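Local structure of Alpha/beta hydrolase (Pseudomonas aeruginosa PAO1, 4R1D) at residues G59-N64 with W72-G77; G137-M140 with Y144-V147. The protein is probably a calcium-binding lipase of the alpha/beta hydrolase family, an effector of the H2 type VI secretion system kept in check by its partner Tli4. All blocks are in the same frame, centred on the assembly; numbering follows the deposited sequence.

Contact 1. Residues G59-N64 with W72-G77; sequences GTNLRN and WRPPNG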
ATOM      1  N   GLY A  59      -3.371   5.005  -1.646  1.00 14.67           N
ATOM      2  CA  GLY A  59      -3.377   6.262  -2.382  1.00 13.23           C
ATOM      3  C   GLY A  59      -2.038   6.722  -2.930  1.00 14.71           C
ATOM      4  O   GLY A  59      -1.983   7.663  -3.730  1.00 14.99           O
ATOM      5  N   THR A  60      -0.970   6.045  -2.517  1.00 14.72           N
ATOM      6  CA  THR A  60       0.390   6.448  -2.866  1.00 15.76           C
ATOM      7  C   THR A  60       1.014   5.438  -3.821  1.00 17.12           C
ATOM      8  O   THR A  60       0.925   4.235  -3.602  1.00 13.07           O
ATOM      9  CB  THR A  60       1.276   6.592  -1.595  1.00 13.94           C
ATOM     10  OG1 THR A  60       0.700   7.569  -0.705  1.00 12.78           O
ATOM     11  CG2 THR A  60       2.727   7.002  -1.944  1.00 13.62           C
ATOM     12  N   ASN A  61       1.638   5.942  -4.878  1.00 13.97           N
ATOM     13  CA  ASN A  61       2.371   5.097  -5.827  1.00 16.35           C
ATOM     14  C   ASN A  61       3.552   4.408  -5.174  1.00 16.16           C
ATOM     15  O   ASN A  61       4.237   5.020  -4.356  1.00 15.03           O
ATOM     16  CB  ASN A  61       2.889   5.956  -6.977  1.00 14.01           C
ATOM     17  CG  ASN A  61       1.781   6.686  -7.707  1.00 19.62           C
ATOM     18  OD1 ASN A  61       0.706   6.131  -7.943  1.00 19.03           O
ATOM     19  ND2 ASN A  61       2.041   7.944  -8.076  1.00 15.38           N
ATOM     20  N   LEU A  62       3.820   3.157  -5.558  1.00 13.90           N
ATOM     21  CA  LEU A  62       4.923   2.396  -4.972  1.00 13.34           C
ATOM     22  C   LEU A  62       5.759   1.741  -6.053  1.00 12.38           C
ATOM     23  O   LEU A  62       5.246   1.359  -7.110  1.00 13.95           O
ATOM     24  CB  LEU A  62       4.404   1.276  -4.059  1.00 12.46           C
ATOM     25  CG  LEU A  62       3.402   1.686  -2.984  1.00 15.23           C
ATOM     26  CD1 LEU A  62       2.868   0.440  -2.293  1.00 14.68           C
ATOM     27  CD2 LEU A  62       4.050   2.646  -1.980  1.00 12.71           C
ATOM     28  N   ARG A  63       7.039   1.593  -5.758  1.00 14.29           N
ATOM     29  CA  ARG A  63       7.936   0.847  -6.614  1.00 14.14           C
ATOM     30  C   ARG A  63       8.700  -0.142  -5.761  1.00 15.15           C
ATOM     31  O   ARG A  63       8.813   0.035  -4.550  1.00 13.85           O
ATOM     32  CB  ARG A  63       8.899   1.799  -7.326  1.00 15.42           C
ATOM     33  CG  ARG A  63       9.813   2.555  -6.370  1.00 14.42           C
ATOM     34  CD  ARG A  63      10.603   3.623  -7.114  1.00 15.45           C
ATOM     35  NE  ARG A  63      11.512   4.324  -6.210  1.00 17.75           N
ATOM     36  CZ  ARG A  63      11.895   5.585  -6.371  1.00 22.71           C
ATOM     37  NH1 ARG A  63      11.422   6.300  -7.388  1.00 22.86           N
ATOM     38  NH2 ARG A  63      12.726   6.138  -5.505  1.00 24.56           N
ATOM     39  N   ASN A  64       9.231  -1.186  -6.389  1.00 15.00           N
ATOM     40  CA  ASN A  64      10.036  -2.160  -5.651  1.00 13.96           C
ATOM     41  C   ASN A  64      11.294  -1.462  -5.124  1.00 13.99           C
ATOM     42  O   ASN A  64      11.961  -0.741  -5.857  1.00 14.91           O
ATOM     43  CB  ASN A  64      10.388  -3.360  -6.551  1.00 15.61           C
ATOM     44  CG  ASN A  64      11.255  -4.399  -5.846  1.00 16.42           C
ATOM     45  OD1 ASN A  64      12.470  -4.223  -5.724  1.00 15.45           O
ATOM     46  ND2 ASN A  64      10.636  -5.511  -5.401  1.00 14.95           N
ATOM     47  N   TRP A  72       2.774  -0.328  -7.987  1.00 13.38           N
ATOM     48  CA  TRP A  72       1.466   0.210  -7.577  1.00 14.69           C
ATOM     49  C   TRP A  72       1.304   1.615  -8.131  1.00 15.99           C
ATOM     50  O   TRP A  72       2.082   2.500  -7.797  1.00 15.41           O
ATOM     51  CB  TRP A  72       1.321   0.269  -6.058  1.00 13.81           C
ATOM     52  CG  TRP A  72      -0.088   0.595  -5.652  1.00 15.40           C
ATOM     53  CD1 TRP A  72      -0.556   1.766  -5.112  1.00 15.11           C
ATOM     54  CD2 TRP A  72      -1.224  -0.264  -5.795  1.00 17.03           C
ATOM     55  NE1 TRP A  72      -1.925   1.677  -4.901  1.00 16.31           N
ATOM     56  CE2 TRP A  72      -2.353   0.439  -5.317  1.00 15.97           C
ATOM     57  CE3 TRP A  72      -1.394  -1.563  -6.279  1.00 15.12           C
ATOM     58  CZ2 TRP A  72      -3.628  -0.124  -5.300  1.00 17.92           C
ATOM     59  CZ3 TRP A  72      -2.663  -2.124  -6.257  1.00 14.29           C
ATOM     60  CH2 TRP A  72      -3.761  -1.409  -5.777  1.00 16.28           C
ATOM     61  N   ARG A  73       0.310   1.790  -8.994  1.00 16.95           N
ATOM     62  CA  ARG A  73       0.017   3.085  -9.587  1.00 17.49           C
ATOM     63  C   ARG A  73      -1.455   3.158  -9.985  1.00 17.85           C
ATOM     64  O   ARG A  73      -1.831   2.964 -11.152  1.00 18.45           O
ATOM     65  CB  ARG A  73       0.941   3.384 -10.757  1.00 22.32           C
ATOM     66  CG  ARG A  73       1.138   4.878 -10.961  1.00 24.82           C
ATOM     67  CD  ARG A  73       2.185   5.165 -12.013  1.00 23.34           C
ATOM     68  NE  ARG A  73       3.552   5.206 -11.497  1.00 18.54           N
ATOM     69  CZ  ARG A  73       4.542   5.788 -12.164  1.00 21.91           C
ATOM     70  NH1 ARG A  73       4.272   6.370 -13.324  1.00 23.69           N
ATOM     71  NH2 ARG A  73       5.775   5.815 -11.677  1.00 18.20           N
ATOM     72  N   PRO A  74      -2.291   3.436  -8.985  1.00 16.00           N
ATOM     73  CA  PRO A  74      -3.753   3.500  -9.028  1.00 17.76           C
ATOM     74  C   PRO A  74      -4.231   4.609  -9.952  1.00 20.02           C
ATOM     75  O   PRO A  74      -3.505   5.576 -10.176  1.00 18.38           O
ATOM     76  CB  PRO A  74      -4.121   3.816  -7.579  1.00 19.12           C
ATOM     77  CG  PRO A  74      -2.906   4.515  -7.023  1.00 16.75           C
ATOM     78  CD  PRO A  74      -1.757   3.785  -7.660  1.00 14.73           C
ATOM     79  N   PRO A  75      -5.447   4.475 -10.493  1.00 17.80           N
ATOM     80  CA  PRO A  75      -6.414   3.396 -10.251  1.00 16.31           C
ATOM     81  C   PRO A  75      -6.090   2.145 -11.049  1.00 21.65           C
ATOM     82  O   PRO A  75      -5.518   2.239 -12.139  1.00 19.06           O
ATOM     83  CB  PRO A  75      -7.720   3.993 -10.779  1.00 20.61           C
ATOM     84  CG  PRO A  75      -7.273   4.863 -11.904  1.00 26.62           C
ATOM     85  CD  PRO A  75      -5.975   5.480 -11.432  1.00 23.99           C
ATOM     86  N   ASN A  76      -6.473   0.986 -10.515  1.00 19.33           N
ATOM     87  CA  ASN A  76      -6.219  -0.288 -11.184  1.00 16.44           C
ATOM     88  C   ASN A  76      -7.497  -1.091 -11.410  1.00 17.45           C
ATOM     89  O   ASN A  76      -7.435  -2.271 -11.765  1.00 20.00           O
ATOM     90  CB  ASN A  76      -5.225  -1.130 -10.370  1.00 15.74           C
ATOM     91  CG  ASN A  76      -5.804  -1.593  -9.040  1.00 16.76           C
ATOM     92  OD1 ASN A  76      -6.619  -0.899  -8.434  1.00 16.16           O
ATOM     93  ND2 ASN A  76      -5.388  -2.765  -8.584  1.00 15.04           N
ATOM     94  N   GLY A  77      -8.649  -0.460 -11.181  1.00 19.08           N
ATOM     95  CA  GLY A  77      -9.929  -1.143 -11.298  1.00 23.75           C
ATOM     96  C   GLY A  77     -10.520  -1.103 -12.700  1.00 33.10           C
ATOM     97  O   GLY A  77      -9.900  -0.594 -13.633  1.00 31.74           O
TER
HETATM   98  O   HOH W   1      -1.343   7.034  -9.056  1.00 26.62           O
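The Trp72 indole meets residues 59-64 at its edge: Thr60 O comes near the ring plane to 3.3 Å from Trp72 CD1, with Asn61 CA also lying close to that plane. Met58, just before Gly59, accepts the indole NE1-H through its O, while Trp211, in an edge-to-face contact, and Val304, packed against the side chain, come from other loops. The second flat pair is the Asn61 amide and the Arg73 guanidinium, whose planes are 40° apart. Here it is the aliphatic root of Arg73 that does the touching, CG standing 3.3 Å from Asn61 OD1, while the charged tip reaches on to a salt bridge with Asp114. The same OD1 lies 3.4 Å from Pro74 CD. Asn61 is turned with CG beside its own backbone N (chi1 -58°), which brings OD1 over this corner of the opposing chain. Backbone pairing is confined to one antiparallel hydrogen-bonded pair. Leu62 N reaches Trp72 O at 2.9 Å and 161°, whereas Trp72 N to Leu62 O is longer, 3.1 Å, and more bent. Trp72 O gains a further CA-H...O contact from Asn61, and the paired side chains lie on one face of the sheet, Leu62 CB 3.8 Å from Trp72 CB. After Trp72 the strand ends, and Arg73 and Pro74 lead into a cis peptide bond before Pro75. A water donates to Pro74 O at 2.8 Å; its 2.5 Å approach to Asn61 OD1 is doubtfully short. Gly137 O accepts from ND2, and with the water near OD1 this probably sets the amide's rotation. Chemically, the contact is a short beta pairing whose buried polar groups are matched largely by neighbouring loops.

Contact 2. Residues G137-M140 with Y144-V147; sequences GKVM and YNPV
Met140 and Tyr144 form the opening turn of helix 141-155, with Met140 at the N-cap position. The geometric evidence is an i to i+4 bond: Tyr144 N donates to Met140 O at 3.2 Å, and the N-H...O angle of 137° marks it as bent. Beyond Tyr144 the helix is kinked, since the nitrogens of Pro146 and Val147 make no bond to the preceding turn; the proline nitrogen has no hydrogen to give. Val139, just ahead of the cap, folds back on this turn. Its CB touches Tyr144 CD2 at 3.7 Å and its CG2 lies equally close to Tyr144 CB, the two side chains crossing at about a right angle. Tyr144 carries its ring beside its own backbone N (chi1 -61°), which sets CD2 against Val139 CB; Tyr144 CB also lies 3.5 Å from Met140 O. On the flank, Asn145 ND2 comes to 4.1 Å from Val139 CG2, a loose packing contact; its amide is held by Trp136 O and by the backbone N of Asp120. The Tyr144 hydroxyl is bonded to Gly56 N, and its ring meets Phe53 and His255. The helix start is thereby seated against the ends of the parallel strands 48-54 and 250-255 of the central hydrolase sheet, while the same helix carries the calcium ligand Glu152 and ends just before a second, Asp156.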
ATOM      1  N   GLY A 137       3.455  13.925  -7.467  1.00 11.84           N
ATOM      2  CA  GLY A 137       3.450  12.752  -8.323  1.00 14.92           C
ATOM      3  C   GLY A 137       3.548  11.465  -7.522  1.00 16.79           C
ATOM      4  O   GLY A 137       3.749  10.392  -8.080  1.00 14.42           O
ATOM      5  N   LYS A 138       3.429  11.579  -6.206  1.00 13.38           N
ATOM      6  CA  LYS A 138       3.470  10.414  -5.325  1.00 11.01           C
ATOM      7  C   LYS A 138       2.120   9.736  -5.184  1.00 15.68           C
ATOM      8  O   LYS A 138       2.048   8.609  -4.699  1.00 15.51           O
ATOM      9  CB  LYS A 138       3.872  10.838  -3.918  1.00 14.53           C
ATOM     10  CG  LYS A 138       5.320  11.212  -3.732  1.00 13.54           C
ATOM     11  CD  LYS A 138       5.491  11.849  -2.371  1.00 12.56           C
ATOM     12  CE  LYS A 138       6.893  12.444  -2.199  1.00 14.91           C
ATOM     13  NZ  LYS A 138       7.069  13.041  -0.841  1.00 14.82           N
ATOM     14  N   VAL A 139       1.052  10.436  -5.553  1.00 12.80           N
ATOM     15  CA  VAL A 139      -0.300   9.996  -5.201  1.00 13.99           C
ATOM     16  C   VAL A 139      -1.271   9.965  -6.382  1.00 17.23           C
ATOM     17  O   VAL A 139      -1.029  10.588  -7.417  1.00 17.10           O
ATOM     18  CB  VAL A 139      -0.904  10.877  -4.082  1.00 11.42           C
ATOM     19  CG1 VAL A 139      -0.073  10.768  -2.822  1.00 13.28           C
ATOM     20  CG2 VAL A 139      -1.014  12.326  -4.547  1.00 14.64           C
ATOM     21  N   MET A 140      -2.378   9.242  -6.208  1.00 13.24           N
ATOM     22  CA  MET A 140      -3.385   9.095  -7.254  0.54 17.45           C
ATOM     23  C   MET A 140      -3.803  10.469  -7.787  1.00 17.74           C
ATOM     24  O   MET A 140      -4.252  11.342  -7.034  1.00 18.18           O
ATOM     25  CB  MET A 140      -4.591   8.331  -6.707  0.54 16.84           C
ATOM     26  CG  MET A 140      -5.605   7.924  -7.752  0.54 19.48           C
ATOM     27  SD  MET A 140      -6.899   6.918  -6.999  0.54 22.87           S
ATOM     28  CE  MET A 140      -7.857   6.507  -8.451  0.54 26.00           C
ATOM     29  N   TYR A 144      -6.416  13.303  -5.822  1.00 14.22           N
ATOM     30  CA  TYR A 144      -5.676  14.230  -4.959  1.00 16.90           C
ATOM     31  C   TYR A 144      -5.077  15.482  -5.600  1.00 15.50           C
ATOM     32  O   TYR A 144      -4.962  16.504  -4.935  1.00 16.03           O
ATOM     33  CB  TYR A 144      -4.565  13.478  -4.257  1.00 13.30           C
ATOM     34  CG  TYR A 144      -5.078  12.359  -3.383  1.00 15.28           C
ATOM     35  CD1 TYR A 144      -6.120  12.569  -2.480  1.00 13.45           C
ATOM     36  CD2 TYR A 144      -4.540  11.093  -3.479  1.00 15.62           C
ATOM     37  CE1 TYR A 144      -6.586  11.529  -1.672  1.00 15.21           C
ATOM     38  CE2 TYR A 144      -4.984  10.061  -2.681  1.00 15.23           C
ATOM     39  CZ  TYR A 144      -6.008  10.280  -1.779  1.00 13.11           C
ATOM     40  OH  TYR A 144      -6.431   9.222  -0.988  1.00 14.87           O
ATOM     41  N   ASN A 145      -4.670  15.416  -6.865  1.00 15.47           N
ATOM     42  CA  ASN A 145      -4.060  16.600  -7.482  1.00 15.10           C
ATOM     43  C   ASN A 145      -4.982  17.840  -7.538  1.00 14.48           C
ATOM     44  O   ASN A 145      -4.536  18.951  -7.251  1.00 16.56           O
ATOM     45  CB  ASN A 145      -3.452  16.284  -8.867  1.00 19.21           C
ATOM     46  CG  ASN A 145      -2.058  15.632  -8.780  1.00 23.24           C
ATOM     47  OD1 ASN A 145      -1.244  15.779  -9.688  1.00 18.05           O
ATOM     48  ND2 ASN A 145      -1.781  14.930  -7.684  1.00 16.41           N
ATOM     49  N   PRO A 146      -6.270  17.649  -7.877  1.00 15.41           N
ATOM     50  CA  PRO A 146      -7.179  18.805  -7.873  1.00 17.07           C
ATOM     51  C   PRO A 146      -7.254  19.514  -6.518  1.00 13.00           C
ATOM     52  O   PRO A 146      -7.157  20.734  -6.480  1.00 13.27           O
ATOM     53  CB  PRO A 146      -8.536  18.199  -8.265  1.00 18.78           C
ATOM     54  CG  PRO A 146      -8.186  16.970  -9.056  1.00 20.85           C
ATOM     55  CD  PRO A 146      -6.923  16.433  -8.390  1.00 15.09           C
ATOM     56  N   VAL A 147      -7.408  18.792  -5.414  1.00 14.54           N
ATOM     57  CA  VAL A 147      -7.548  19.492  -4.137  1.00 12.53           C
ATOM     58  C   VAL A 147      -6.235  20.126  -3.676  1.00 12.88           C
ATOM     59  O   VAL A 147      -6.229  21.193  -3.062  1.00 14.68           O
ATOM     60  CB  VAL A 147      -8.140  18.585  -3.035  1.00 12.65           C
ATOM     61  CG1 VAL A 147      -7.142  17.500  -2.624  1.00 15.47           C
ATOM     62  CG2 VAL A 147      -8.581  19.422  -1.828  1.00 17.37           C
TER

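Overall arrangement
Leaving central strand 48-54, the chain enters contact 1, which closes the hairpin whose five-residue turn, 65-69, joins strands 62-64 and 70-72. It then passes through helices 84-95 and 99-105, and strand 111-113 returns to the other side of 62-64, completing a small antiparallel sheet. Only later does contact 2 open, closing just three helical residues at the start of helix 141-155. The contacts are therefore in series, neither nested nor crossed, yet their centres lie about 12 Å apart and they touch: Asn61 N is 2.7 Å from Lys138 O and Gly59 O is 3.0 Å from Met140 N, both probable hydrogen bonds. These tie the approach to the small sheet to the approach to the calcium-binding helix.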